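Local coordinates for spike protein P1 (Pseudoalteromonas phage pm2, PDB 2VVE), which binds the host receptor through its C-terminal part and stands as a spike at the fivefold vertices of the marine phage's capsid, at residues 56-61 / 79-84; 97-102 / 209-214; 109-114 / 222-227; 121-126 / 244-249; 159-164 / 168-173. All coordinates share one frame; numbering follows the deposited sequence.

Contact 1 (56-61 / 79-84); sequences GIVDGG and NYWVSD
G56 meets D84 and W81 where the loop after strand 44-47 passes over the end of strand 78-81. Its CA lies 3.0 Å from D84 OD2, a close carbon-oxygen approach, and 4.2 Å from W81 CZ2, to which it stands obliquely. The backbone N of G56 is also near that carboxylate oxygen, but the angle is too poor for a hydrogen bond. A positive phi of 75° at G56 is a conformation that glycine adopts readily, and here the bare CA can sit close to the carboxylate.

V58 directs its side chain toward W81. The touching branch is CG2, which a chi1 of 175° places beside the backbone N and anti to the carbonyl carbon; it lies 3.7 Å from W81 CE3, set off toward the rim of the indole. The opposite face of the indole carries S83 N over its centre, so the ring is layered between the valine methyl and its own chain.

Within 79-84, W81 NE1 donates to D84 OD1 over 2.9 Å with an N-H...O angle of 167°. The acceptor lies nearly in the indole plane, whereas the nitrogen approaches from above the carboxylate plane. W45 of strand 44-47 adds an edge-to-face ring contact to W81 and also touches V58.

Apolar packing against an oriented indole therefore joins this loop to the strand within the second jelly-roll domain. The same carboxylate uses one oxygen to hold the indole N-H and brings the other to the glycine, consistent with a modest electrostatic supplement to a small surface contact.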
# COMPACT_ATOMS: atom_id res chain seq x y z
N GLY A 56 -20.69 -2.71 22.78
CA GLY A 56 -19.65 -2.48 21.78
C GLY A 56 -19.13 -3.73 21.09
O GLY A 56 -18.12 -3.67 20.38
N ILE A 57 -19.81 -4.85 21.30
CA ILE A 57 -19.47 -6.11 20.63
C ILE A 57 -20.52 -6.37 19.56
O ILE A 57 -21.68 -6.65 19.87
CB ILE A 57 -19.42 -7.30 21.63
CG1 ILE A 57 -18.42 -7.01 22.76
CG2 ILE A 57 -19.07 -8.60 20.91
CD1 ILE A 57 -18.69 -7.78 24.05
N VAL A 58 -20.10 -6.28 18.30
CA VAL A 58 -21.01 -6.50 17.18
C VAL A 58 -21.26 -7.99 16.98
O VAL A 58 -20.32 -8.78 16.89
CB VAL A 58 -20.47 -5.87 15.86
CG1 VAL A 58 -21.37 -6.23 14.67
CG2 VAL A 58 -20.34 -4.36 16.01
N ASP A 59 -22.53 -8.36 16.92
CA ASP A 59 -22.91 -9.71 16.55
C ASP A 59 -23.81 -9.65 15.32
O ASP A 59 -24.65 -8.76 15.21
CB ASP A 59 -23.64 -10.39 17.72
CG ASP A 59 -24.05 -11.82 17.41
OD1 ASP A 59 -23.18 -12.62 16.98
OD2 ASP A 59 -25.23 -12.14 17.60
N GLY A 60 -23.63 -10.60 14.41
CA GLY A 60 -24.36 -10.61 13.15
C GLY A 60 -23.89 -9.54 12.18
O GLY A 60 -24.64 -9.09 11.32
N GLY A 61 -22.63 -9.13 12.32
CA GLY A 61 -22.05 -8.15 11.41
C GLY A 61 -20.71 -8.66 10.89
O GLY A 61 -20.18 -9.63 11.42
N ASN A 79 -27.93 -2.63 7.82
CA ASN A 79 -27.51 -1.91 9.05
C ASN A 79 -26.01 -1.72 9.16
O ASN A 79 -25.25 -2.54 8.65
CB ASN A 79 -28.00 -2.68 10.27
CG ASN A 79 -29.51 -2.62 10.42
OD1 ASN A 79 -30.12 -1.57 10.25
ND2 ASN A 79 -30.13 -3.76 10.74
N TYR A 80 -25.59 -0.67 9.86
CA TYR A 80 -24.18 -0.45 10.13
C TYR A 80 -23.94 -0.21 11.63
O TYR A 80 -24.87 0.13 12.37
CB TYR A 80 -23.60 0.72 9.31
CG TYR A 80 -24.03 2.10 9.81
CD1 TYR A 80 -25.15 2.73 9.28
CD2 TYR A 80 -23.30 2.76 10.79
CE1 TYR A 80 -25.56 4.00 9.74
CE2 TYR A 80 -23.70 4.04 11.27
CZ TYR A 80 -24.83 4.64 10.73
OH TYR A 80 -25.26 5.88 11.17
N TRP A 81 -22.69 -0.41 12.05
CA TRP A 81 -22.19 0.06 13.34
C TRP A 81 -20.76 0.55 13.18
O TRP A 81 -19.95 -0.11 12.50
CB TRP A 81 -22.24 -1.08 14.37
CG TRP A 81 -21.80 -0.66 15.76
CD1 TRP A 81 -22.60 -0.28 16.79
CD2 TRP A 81 -20.45 -0.60 16.26
NE1 TRP A 81 -21.84 0.03 17.91
CE2 TRP A 81 -20.52 -0.16 17.61
CE3 TRP A 81 -19.19 -0.87 15.71
CZ2 TRP A 81 -19.38 0.00 18.40
CZ3 TRP A 81 -18.06 -0.69 16.50
CH2 TRP A 81 -18.17 -0.26 17.84
N VAL A 82 -20.44 1.70 13.78
CA VAL A 82 -19.06 2.21 13.78
C VAL A 82 -18.57 2.56 15.19
O VAL A 82 -17.38 2.55 15.46
CB VAL A 82 -18.86 3.45 12.85
CG1 VAL A 82 -19.05 3.06 11.39
CG2 VAL A 82 -19.78 4.62 13.26
N SER A 83 -19.51 2.89 16.07
CA SER A 83 -19.14 3.47 17.36
C SER A 83 -20.33 3.52 18.32
O SER A 83 -21.47 3.64 17.89
CB SER A 83 -18.59 4.89 17.15
OG SER A 83 -18.35 5.51 18.39
N ASP A 84 -20.04 3.43 19.62
CA ASP A 84 -21.05 3.69 20.66
C ASP A 84 -20.91 5.05 21.34
O ASP A 84 -21.59 5.33 22.32
CB ASP A 84 -21.04 2.58 21.72
CG ASP A 84 -21.58 1.27 21.20
OD1 ASP A 84 -22.60 1.27 20.46
OD2 ASP A 84 -20.98 0.24 21.55

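Contact 2 (97-102 / 209-214); sequences AKYAQN and TELDYD. With CA (calcium ion), chain C.
A single methyl, L211 CD1, sits almost exactly over the middle of the Y99 ring: it is 3.6 Å from the centroid and only 6° off the ring normal, a CH-pi contact of nearly axial geometry. L211 reaches this place with CG anti to its backbone N (chi1 178°), and a chi2 of 58° turns CD1 over the ring; the two side chains cross at about a right angle. The ring edge is engaged too, since E210 O lies near its plane, 3.3 Å from Y99 CE1.

Beyond the ring, Y99 OH is hydrogen-bonded to H221 ND1 and, at 2.8 Å, to a water that accepts from D212 N. D212 is the N-cap of helix 213-219: its OD1 takes the D214 N-H at 2.8 Å through the anti lone pair.

The capping carboxylate also chelates the calcium ion, with OD1 and OD2 both at 2.5 Å, while D214 OD2 binds at 2.3 Å. Three waters and S150 O complete seven ligands. One water thus connects the tyrosine to the residue that caps the helix and binds calcium, a metal-bound N-cap in the C-terminal part of the spike, which probably carries receptor binding.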
# COMPACT_ATOMS: atom_id res chain seq x y z
N ALA A 97 -3.54 23.02 32.88
CA ALA A 97 -3.16 23.58 31.58
C ALA A 97 -2.06 24.62 31.78
O ALA A 97 -1.99 25.27 32.82
CB ALA A 97 -4.36 24.21 30.91
N LYS A 98 -1.21 24.79 30.77
CA LYS A 98 -0.14 25.80 30.86
C LYS A 98 -0.57 27.21 30.47
O LYS A 98 -1.47 27.40 29.64
CB LYS A 98 1.10 25.36 30.07
CG LYS A 98 1.69 24.06 30.62
CD LYS A 98 2.80 23.48 29.78
CE LYS A 98 3.38 22.28 30.51
NZ LYS A 98 4.55 21.65 29.84
N TYR A 99 0.07 28.20 31.11
CA TYR A 99 0.01 29.57 30.62
C TYR A 99 0.67 29.65 29.24
O TYR A 99 1.81 29.20 29.06
CB TYR A 99 0.77 30.53 31.54
CG TYR A 99 0.25 30.64 32.96
CD1 TYR A 99 -0.90 31.37 33.24
CD2 TYR A 99 0.95 30.07 34.02
CE1 TYR A 99 -1.36 31.51 34.56
CE2 TYR A 99 0.50 30.19 35.34
CZ TYR A 99 -0.65 30.92 35.60
OH TYR A 99 -1.12 31.05 36.89
N ALA A 100 -0.02 30.26 28.28
CA ALA A 100 0.59 30.45 26.96
C ALA A 100 0.15 31.73 26.27
O ALA A 100 -1.05 32.01 26.15
CB ALA A 100 0.34 29.24 26.06
N GLN A 101 1.14 32.49 25.79
CA GLN A 101 0.92 33.58 24.86
C GLN A 101 0.88 32.99 23.46
O GLN A 101 1.30 31.86 23.24
CB GLN A 101 2.03 34.62 24.94
CG GLN A 101 2.17 35.24 26.31
CD GLN A 101 3.17 36.36 26.36
OE1 GLN A 101 2.79 37.52 26.36
NE2 GLN A 101 4.45 36.02 26.42
N ASN A 102 0.38 33.76 22.51
CA ASN A 102 0.27 33.25 21.16
C ASN A 102 1.61 33.35 20.43
O ASN A 102 1.87 34.31 19.69
CB ASN A 102 -0.89 33.91 20.39
CG ASN A 102 -1.17 33.20 19.08
OD1 ASN A 102 -0.45 32.26 18.70
ND2 ASN A 102 -2.20 33.65 18.38
N THR A 209 -4.74 31.91 29.04
CA THR A 209 -4.15 33.09 28.37
C THR A 209 -3.78 34.22 29.33
O THR A 209 -3.09 35.17 28.95
CB THR A 209 -5.08 33.70 27.27
OG1 THR A 209 -6.28 34.19 27.87
CG2 THR A 209 -5.40 32.68 26.19
N GLU A 210 -4.27 34.12 30.57
CA GLU A 210 -4.12 35.21 31.53
C GLU A 210 -3.12 34.78 32.59
O GLU A 210 -3.33 33.78 33.28
CB GLU A 210 -5.48 35.56 32.15
CG GLU A 210 -5.47 36.71 33.15
CD GLU A 210 -5.27 38.06 32.51
OE1 GLU A 210 -5.84 38.30 31.42
OE2 GLU A 210 -4.56 38.90 33.11
N LEU A 211 -2.02 35.53 32.68
CA LEU A 211 -1.03 35.32 33.72
C LEU A 211 -1.23 36.43 34.76
O LEU A 211 -0.84 37.58 34.54
CB LEU A 211 0.40 35.32 33.13
CG LEU A 211 1.60 35.17 34.08
CD1 LEU A 211 1.53 33.88 34.89
CD2 LEU A 211 2.90 35.22 33.30
N ASP A 212 -1.88 36.08 35.86
CA ASP A 212 -2.31 37.05 36.87
C ASP A 212 -1.11 37.58 37.65
O ASP A 212 -0.23 36.81 38.03
CB ASP A 212 -3.35 36.41 37.81
CG ASP A 212 -4.00 37.41 38.74
OD1 ASP A 212 -3.33 37.91 39.66
OD2 ASP A 212 -5.21 37.70 38.56
N TYR A 213 -1.08 38.89 37.85
CA TYR A 213 -0.01 39.56 38.59
C TYR A 213 0.27 38.90 39.94
O TYR A 213 1.44 38.72 40.33
CB TYR A 213 -0.36 41.05 38.77
CG TYR A 213 0.56 41.82 39.70
CD1 TYR A 213 1.78 42.31 39.24
CD2 TYR A 213 0.20 42.07 41.02
CE1 TYR A 213 2.62 43.03 40.09
CE2 TYR A 213 1.03 42.78 41.88
CZ TYR A 213 2.24 43.26 41.40
OH TYR A 213 3.08 43.96 42.24
N ASP A 214 -0.80 38.52 40.64
CA ASP A 214 -0.72 37.94 41.97
C ASP A 214 -0.05 36.56 41.97
O ASP A 214 0.64 36.21 42.92
CB ASP A 214 -2.11 37.86 42.60
CG ASP A 214 -2.75 39.23 42.77
OD1 ASP A 214 -2.10 40.15 43.30
OD2 ASP A 214 -3.92 39.38 42.38
CA CA C . -5.34 39.17 40.58
O HOH W 1 -2.62 33.35 37.06
O HOH W 2 -7.26 39.31 39.79
O HOH W 3 -4.33 40.97 39.37
O HOH W 4 -6.36 40.93 41.84

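Contact 3 (109-114 / 222-227); sequences EANNVP and DWYDES
Stacking comes first: the N111 side-chain amide lies flat on the Y224 ring, their planes only 5° apart. N111 CG is 3.5 Å above the ring plane and over its centre. On the same ring face, ND2 comes 3.5 Å from Y224 CE2, and CB makes a CH-pi contact at 3.6 Å from the centroid. The whole side chain, from CB to the amide nitrogen, is therefore laid across the phenol. With CG anti to the carbonyl carbon and chi2 at -78°, the amide is turned so that its face, and not its edge, meets the ring.

Apolar contact is lighter. V113 CG2 approaches the ring edge near its plane, 4.0 Å from Y224 CD1, and the ring is thus met over a face by N111 and at an edge by V113.

Hydrogen bonds support each side separately. N111 ND2 donates to A107 O in the preceding helix, which helps to fix the rotation of the stacked amide. A Schellman motif ends that helix: N112, with positive phi, is its C-prime residue, V113 N bonds to L108 O, and N112 N reaches E109 O at 3.1 Å. On the other side, a type II turn from D222 to D225 carries Y224 at its third position. D225 N closes it onto D222 O, and D222 N donates to D225 OD2 at 2.9 Å.

The contact sets the C-terminal end of helix 105-110 against the loop between helix 213-219 and strand 229-236. Y224 also touches A107 and L108 of that helix, while V113 continues inward onto F205 and V207 of strand 200-208.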
# COMPACT_ATOMS: atom_id res chain seq x y z
N GLU A 109 4.58 23.62 21.06
CA GLU A 109 4.99 22.22 21.05
C GLU A 109 6.37 22.07 21.71
O GLU A 109 6.60 21.13 22.46
CB GLU A 109 4.99 21.64 19.62
CG GLU A 109 3.62 21.58 18.98
CD GLU A 109 3.63 20.88 17.62
OE1 GLU A 109 4.63 20.21 17.29
OE2 GLU A 109 2.63 21.01 16.89
N ALA A 110 7.26 23.03 21.45
CA ALA A 110 8.62 23.00 22.02
C ALA A 110 8.59 23.05 23.55
O ALA A 110 9.50 22.55 24.23
CB ALA A 110 9.47 24.14 21.45
N ASN A 111 7.55 23.69 24.08
CA ASN A 111 7.42 23.91 25.50
C ASN A 111 6.39 22.98 26.13
O ASN A 111 5.90 23.22 27.24
CB ASN A 111 7.09 25.38 25.76
CG ASN A 111 8.32 26.26 25.69
OD1 ASN A 111 9.11 26.30 26.63
ND2 ASN A 111 8.49 26.95 24.56
N ASN A 112 6.10 21.90 25.41
CA ASN A 112 5.24 20.82 25.88
C ASN A 112 3.85 21.24 26.31
O ASN A 112 3.35 20.79 27.35
CB ASN A 112 5.94 20.04 27.00
CG ASN A 112 7.15 19.26 26.50
OD1 ASN A 112 7.31 19.05 25.29
ND2 ASN A 112 8.00 18.84 27.42
N VAL A 113 3.22 22.10 25.50
CA VAL A 113 1.79 22.40 25.68
C VAL A 113 0.98 21.30 24.97
O VAL A 113 1.05 21.20 23.74
CB VAL A 113 1.42 23.82 25.14
CG1 VAL A 113 -0.09 24.10 25.30
CG2 VAL A 113 2.28 24.91 25.80
N PRO A 114 0.25 20.45 25.73
CA PRO A 114 -0.55 19.41 25.09
C PRO A 114 -1.55 19.93 24.06
O PRO A 114 -2.17 20.99 24.24
CB PRO A 114 -1.27 18.74 26.27
CG PRO A 114 -0.31 18.93 27.41
CD PRO A 114 0.18 20.34 27.19
N ASP A 222 5.00 31.79 35.62
CA ASP A 222 5.49 32.43 34.42
C ASP A 222 4.92 31.68 33.23
O ASP A 222 4.34 30.60 33.39
CB ASP A 222 7.02 32.40 34.38
CG ASP A 222 7.61 33.37 33.37
OD1 ASP A 222 6.87 34.24 32.84
OD2 ASP A 222 8.82 33.27 33.09
N TRP A 223 5.08 32.25 32.04
CA TRP A 223 4.62 31.59 30.82
C TRP A 223 5.14 30.15 30.69
O TRP A 223 6.29 29.87 31.05
CB TRP A 223 4.95 32.43 29.58
CG TRP A 223 4.28 33.78 29.65
CD1 TRP A 223 4.88 34.98 29.86
CD2 TRP A 223 2.87 34.05 29.56
NE1 TRP A 223 3.95 35.99 29.89
CE2 TRP A 223 2.70 35.45 29.71
CE3 TRP A 223 1.74 33.24 29.36
CZ2 TRP A 223 1.44 36.06 29.67
CZ3 TRP A 223 0.48 33.86 29.31
CH2 TRP A 223 0.35 35.26 29.47
N TYR A 224 4.27 29.26 30.22
CA TYR A 224 4.53 27.82 30.06
C TYR A 224 4.51 27.01 31.37
O TYR A 224 4.62 25.78 31.34
CB TYR A 224 5.81 27.54 29.23
CG TYR A 224 5.79 28.12 27.82
CD1 TYR A 224 4.79 27.75 26.92
CD2 TYR A 224 6.77 29.00 27.39
CE1 TYR A 224 4.77 28.25 25.63
CE2 TYR A 224 6.76 29.52 26.09
CZ TYR A 224 5.74 29.14 25.22
OH TYR A 224 5.70 29.63 23.94
N ASP A 225 4.36 27.69 32.51
CA ASP A 225 4.16 27.01 33.80
C ASP A 225 2.72 26.51 33.87
O ASP A 225 1.87 26.98 33.12
CB ASP A 225 4.37 27.97 34.98
CG ASP A 225 5.85 28.22 35.30
OD1 ASP A 225 6.74 27.55 34.74
OD2 ASP A 225 6.11 29.13 36.10
N GLU A 226 2.45 25.59 34.79
CA GLU A 226 1.08 25.13 35.02
C GLU A 226 0.25 26.21 35.71
O GLU A 226 0.68 26.81 36.70
CB GLU A 226 1.07 23.80 35.78
CG GLU A 226 1.58 22.63 34.92
CD GLU A 226 1.18 21.25 35.43
OE1 GLU A 226 1.10 21.05 36.67
OE2 GLU A 226 0.96 20.35 34.59
N SER A 227 -0.91 26.49 35.13
CA SER A 227 -1.81 27.54 35.60
C SER A 227 -2.74 27.01 36.69
O SER A 227 -2.49 25.94 37.24
CB SER A 227 -2.62 28.13 34.43
OG SER A 227 -3.58 27.21 33.94

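Contact 4 (121-126 / 244-249); sequences PPELDG and KGYAQI
E123 and Y246 supply most of the buried surface, sliding past each other in opposite directions, and Q248 adds the polar grip. The aliphatic part of E123 covers one face of the tyrosine ring. Its CB stands 3.8 Å above the ring plane, offset toward the rim, and makes a CH-pi contact 18° off the normal. CG follows at 3.9 Å from Y246 CG, so two methylenes rest on the aromatic surface.

A bend at chi2 (78°) carries the E123 carboxylate back along the tyrosine toward Q248. There Q248 NE2 donates to E123 OE2 at 3.1 Å, with an N-H...O angle of 152°. The acceptor lies in the amide plane of Q248, but the nitrogen comes from above the carboxylate plane. The other end of the amide is held as well, because Q248 OE1 accepts from Q16 NE2 of strand 11-19. Two bonds thus define which way the amide faces.

P121 adds a looser contact, its CG 4.3 Å from Y246 CE1, in an oblique approach. The short 3-10 segment 122-124, marked by L124 N bonding to P121 O at 2.8 Å, presents E123 to the strand.

This is packing between two parts of the fold: the loop between strands 116-120 and 129-137, in the C-terminal part, is set against strand 245-253, which lies between strands 11-19 and 33-39 in its sheet. Y246 also packs on P18 and E123 on Q16, both of strand 11-19; L124 meets helix 239-242, and Q248 touches R62 of another copy of the protein in the assembly.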
# COMPACT_ATOMS: atom_id res chain seq x y z
N PRO A 121 -13.52 17.19 7.79
CA PRO A 121 -13.80 16.51 6.52
C PRO A 121 -14.23 17.51 5.45
O PRO A 121 -14.67 18.62 5.80
CB PRO A 121 -14.96 15.58 6.87
CG PRO A 121 -15.63 16.24 8.01
CD PRO A 121 -14.55 16.91 8.80
N PRO A 122 -14.12 17.13 4.16
CA PRO A 122 -14.61 18.02 3.10
C PRO A 122 -16.03 18.46 3.37
O PRO A 122 -16.38 19.61 3.12
CB PRO A 122 -14.55 17.14 1.85
CG PRO A 122 -13.47 16.15 2.13
CD PRO A 122 -13.54 15.89 3.61
N GLU A 123 -16.84 17.55 3.91
CA GLU A 123 -18.24 17.82 4.22
C GLU A 123 -18.44 18.97 5.23
O GLU A 123 -19.54 19.53 5.33
CB GLU A 123 -18.92 16.51 4.66
CG GLU A 123 -19.09 15.43 3.54
CD GLU A 123 -17.82 14.62 3.19
OE1 GLU A 123 -16.95 14.38 4.08
OE2 GLU A 123 -17.69 14.18 2.01
N LEU A 124 -17.38 19.34 5.96
CA LEU A 124 -17.42 20.43 6.97
C LEU A 124 -16.53 21.63 6.61
O LEU A 124 -16.34 22.55 7.42
CB LEU A 124 -17.04 19.87 8.35
CG LEU A 124 -17.07 20.73 9.63
CD1 LEU A 124 -18.50 20.95 10.14
CD2 LEU A 124 -16.21 20.13 10.74
N ASP A 125 -15.98 21.60 5.40
CA ASP A 125 -15.11 22.67 4.92
C ASP A 125 -15.80 24.03 4.98
O ASP A 125 -16.78 24.28 4.26
CB ASP A 125 -14.65 22.37 3.49
CG ASP A 125 -13.70 23.42 2.94
OD1 ASP A 125 -13.26 24.31 3.71
OD2 ASP A 125 -13.39 23.35 1.73
N GLY A 126 -15.29 24.90 5.85
CA GLY A 126 -15.82 26.26 6.05
C GLY A 126 -17.20 26.32 6.68
O GLY A 126 -17.92 27.30 6.52
N LYS A 244 -19.36 10.34 13.03
CA LYS A 244 -18.08 9.63 13.07
C LYS A 244 -17.35 9.74 11.72
O LYS A 244 -16.16 9.43 11.60
CB LYS A 244 -18.28 8.17 13.47
CG LYS A 244 -19.19 7.94 14.69
CD LYS A 244 -18.71 8.69 15.94
CE LYS A 244 -19.83 8.82 16.96
NZ LYS A 244 -19.48 9.85 17.98
N GLY A 245 -18.09 10.17 10.72
CA GLY A 245 -17.56 10.34 9.39
C GLY A 245 -18.71 10.26 8.43
O GLY A 245 -19.85 9.96 8.83
N TYR A 246 -18.43 10.54 7.17
CA TYR A 246 -19.45 10.45 6.14
C TYR A 246 -19.08 9.33 5.18
O TYR A 246 -18.00 9.33 4.60
CB TYR A 246 -19.59 11.79 5.41
CG TYR A 246 -20.07 12.90 6.33
CD1 TYR A 246 -19.17 13.60 7.13
CD2 TYR A 246 -21.42 13.20 6.44
CE1 TYR A 246 -19.60 14.60 8.01
CE2 TYR A 246 -21.87 14.21 7.31
CZ TYR A 246 -20.96 14.90 8.08
OH TYR A 246 -21.41 15.88 8.93
N ALA A 247 -19.99 8.36 5.06
CA ALA A 247 -19.85 7.27 4.10
C ALA A 247 -20.21 7.78 2.71
O ALA A 247 -21.20 8.49 2.55
CB ALA A 247 -20.74 6.09 4.49
N GLN A 248 -19.39 7.44 1.73
CA GLN A 248 -19.60 7.86 0.35
C GLN A 248 -20.46 6.80 -0.33
O GLN A 248 -20.13 5.61 -0.24
CB GLN A 248 -18.24 7.97 -0.38
CG GLN A 248 -17.25 8.97 0.25
CD GLN A 248 -17.77 10.39 0.20
OE1 GLN A 248 -18.45 10.79 -0.75
NE2 GLN A 248 -17.47 11.17 1.25
N ILE A 249 -21.54 7.21 -0.99
CA ILE A 249 -22.46 6.28 -1.62
C ILE A 249 -22.73 6.64 -3.06
O ILE A 249 -23.08 7.77 -3.37
CB ILE A 249 -23.87 6.22 -0.91
CG1 ILE A 249 -23.75 6.24 0.62
CG2 ILE A 249 -24.72 5.03 -1.45
CD1 ILE A 249 -23.10 5.01 1.25

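Contact 5 (159-164 / 168-173); sequences ITEGDE and TLIKYT
I159 and Y172 meet through matching first torsions, CG1 of I159 (chi1 -50°) and CG of Y172 (chi1 -66°) each lying anti to its own carbonyl carbon. This puts I159 CD1 3.8 Å from Y172 CD2, the side chains crossing at about a right angle and the methyl standing obliquely to the ring. Both belong to a beta hairpin formed by strands 151-160 and 169-172.

I159 and I170 are an antiparallel hydrogen-bonded pair: I159 N donates to I170 O at 2.9 Å, and I170 N returns a bond to I159 O at 2.8 Å, nearly straight at 171°. The next pair, T160 with L169, is non-hydrogen-bonded and turns to the other face of the sheet, where T160 CG2 touches L169 CD2 at 3.6 Å. R105 of helix 105-110 packs on both of these residues.

Toward the turn the strands part. E161 CB still lies 3.9 Å from I170 CG1, and T160 OG1 donates to G162 O and is also hydrogen-bonded with R203 N of strand 200-208. Beside the turn, a water accepts from G162 N at 3.0 Å.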
# COMPACT_ATOMS: atom_id res chain seq x y z
N ILE A 159 -5.78 27.61 17.79
CA ILE A 159 -5.99 26.66 16.69
C ILE A 159 -5.24 27.11 15.44
O ILE A 159 -5.30 28.28 15.05
CB ILE A 159 -7.50 26.48 16.37
CG1 ILE A 159 -8.30 26.20 17.65
CG2 ILE A 159 -7.70 25.38 15.30
CD1 ILE A 159 -9.80 25.93 17.42
N THR A 160 -4.56 26.18 14.77
CA THR A 160 -3.86 26.54 13.53
C THR A 160 -4.91 26.96 12.48
O THR A 160 -5.95 26.32 12.35
CB THR A 160 -2.98 25.38 12.98
OG1 THR A 160 -3.79 24.23 12.78
CG2 THR A 160 -1.84 25.03 13.97
N GLU A 161 -4.66 28.05 11.76
CA GLU A 161 -5.61 28.48 10.71
C GLU A 161 -5.38 27.68 9.43
O GLU A 161 -6.32 27.41 8.68
CB GLU A 161 -5.51 29.99 10.42
CG GLU A 161 -6.67 30.49 9.54
CD GLU A 161 -6.83 32.00 9.56
OE1 GLU A 161 -5.88 32.70 9.14
OE2 GLU A 161 -7.90 32.48 9.99
N GLY A 162 -4.13 27.32 9.19
CA GLY A 162 -3.81 26.31 8.20
C GLY A 162 -3.76 24.96 8.90
O GLY A 162 -4.31 24.80 10.00
N ASP A 163 -3.08 24.00 8.28
CA ASP A 163 -3.01 22.65 8.83
C ASP A 163 -1.95 22.54 9.94
O ASP A 163 -1.39 23.55 10.36
CB ASP A 163 -2.80 21.61 7.72
CG ASP A 163 -1.53 21.84 6.92
OD1 ASP A 163 -0.65 22.60 7.37
OD2 ASP A 163 -1.42 21.25 5.83
N GLU A 164 -1.69 21.32 10.39
CA GLU A 164 -0.76 21.09 11.51
C GLU A 164 0.71 21.41 11.17
O GLU A 164 1.55 21.46 12.07
CB GLU A 164 -0.93 19.67 12.07
CG GLU A 164 -0.28 18.54 11.24
CD GLU A 164 -1.13 18.07 10.07
OE1 GLU A 164 -1.10 16.86 9.76
OE2 GLU A 164 -1.83 18.90 9.44
N THR A 168 1.03 29.75 12.41
CA THR A 168 0.17 30.76 13.06
C THR A 168 -1.06 30.14 13.72
O THR A 168 -1.68 29.21 13.18
CB THR A 168 -0.25 31.89 12.10
OG1 THR A 168 -1.06 31.35 11.05
CG2 THR A 168 0.96 32.58 11.49
N LEU A 169 -1.40 30.67 14.89
CA LEU A 169 -2.54 30.20 15.67
C LEU A 169 -3.58 31.30 15.81
O LEU A 169 -3.22 32.48 15.91
CB LEU A 169 -2.08 29.79 17.08
CG LEU A 169 -0.94 28.78 17.18
CD1 LEU A 169 -0.48 28.62 18.61
CD2 LEU A 169 -1.37 27.45 16.61
N ILE A 170 -4.85 30.88 15.85
CA ILE A 170 -5.97 31.77 16.17
C ILE A 170 -6.45 31.47 17.58
O ILE A 170 -6.69 30.31 17.95
CB ILE A 170 -7.14 31.62 15.16
CG1 ILE A 170 -6.62 31.72 13.71
CG2 ILE A 170 -8.30 32.61 15.47
CD1 ILE A 170 -5.78 32.98 13.39
N LYS A 171 -6.55 32.52 18.39
CA LYS A 171 -7.03 32.39 19.75
C LYS A 171 -8.56 32.47 19.81
O LYS A 171 -9.15 33.47 19.36
CB LYS A 171 -6.43 33.51 20.60
CG LYS A 171 -7.05 33.68 21.99
CD LYS A 171 -6.38 34.81 22.77
CE LYS A 171 -6.73 36.18 22.19
NZ LYS A 171 -6.03 37.26 22.94
N TYR A 172 -9.21 31.45 20.37
CA TYR A 172 -10.67 31.47 20.57
C TYR A 172 -11.05 31.48 22.03
O TYR A 172 -10.58 30.63 22.81
CB TYR A 172 -11.35 30.27 19.90
CG TYR A 172 -11.26 30.28 18.41
CD1 TYR A 172 -12.26 30.87 17.63
CD2 TYR A 172 -10.20 29.66 17.76
CE1 TYR A 172 -12.19 30.88 16.24
CE2 TYR A 172 -10.12 29.65 16.37
CZ TYR A 172 -11.12 30.26 15.62
OH TYR A 172 -11.03 30.25 14.25
N THR A 173 -11.90 32.42 22.40
CA THR A 173 -12.38 32.57 23.79
C THR A 173 -13.89 32.80 23.85
O THR A 173 -14.51 33.23 22.86
CB THR A 173 -11.67 33.75 24.52
OG1 THR A 173 -11.86 34.95 23.78
CG2 THR A 173 -10.16 33.48 24.69
O HOH W 5 -1.76 28.31 10.81

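From the N terminus, contact 1 closes a short loop within the second jelly-roll domain, before any other contact opens. The chain then enters the part holding strands 88-91 to 229-236, where 97-102, 109-114 and 121-126 open contacts 2, 3 and 4 in turn. Contact 5 opens and closes as a local hairpin within all three of these long loops. Contacts 2, 3 and 4 close in the order they opened, so they cross one another. Contacts 2 and 3 adjoin, their centres 9 Å apart, and N102 of contact 2 bonds to L169 of contact 5. Contact 4 returns the chain to the sheet of strands 11-19, 33-39 and 69-72, its K244 packing on V82 of contact 1.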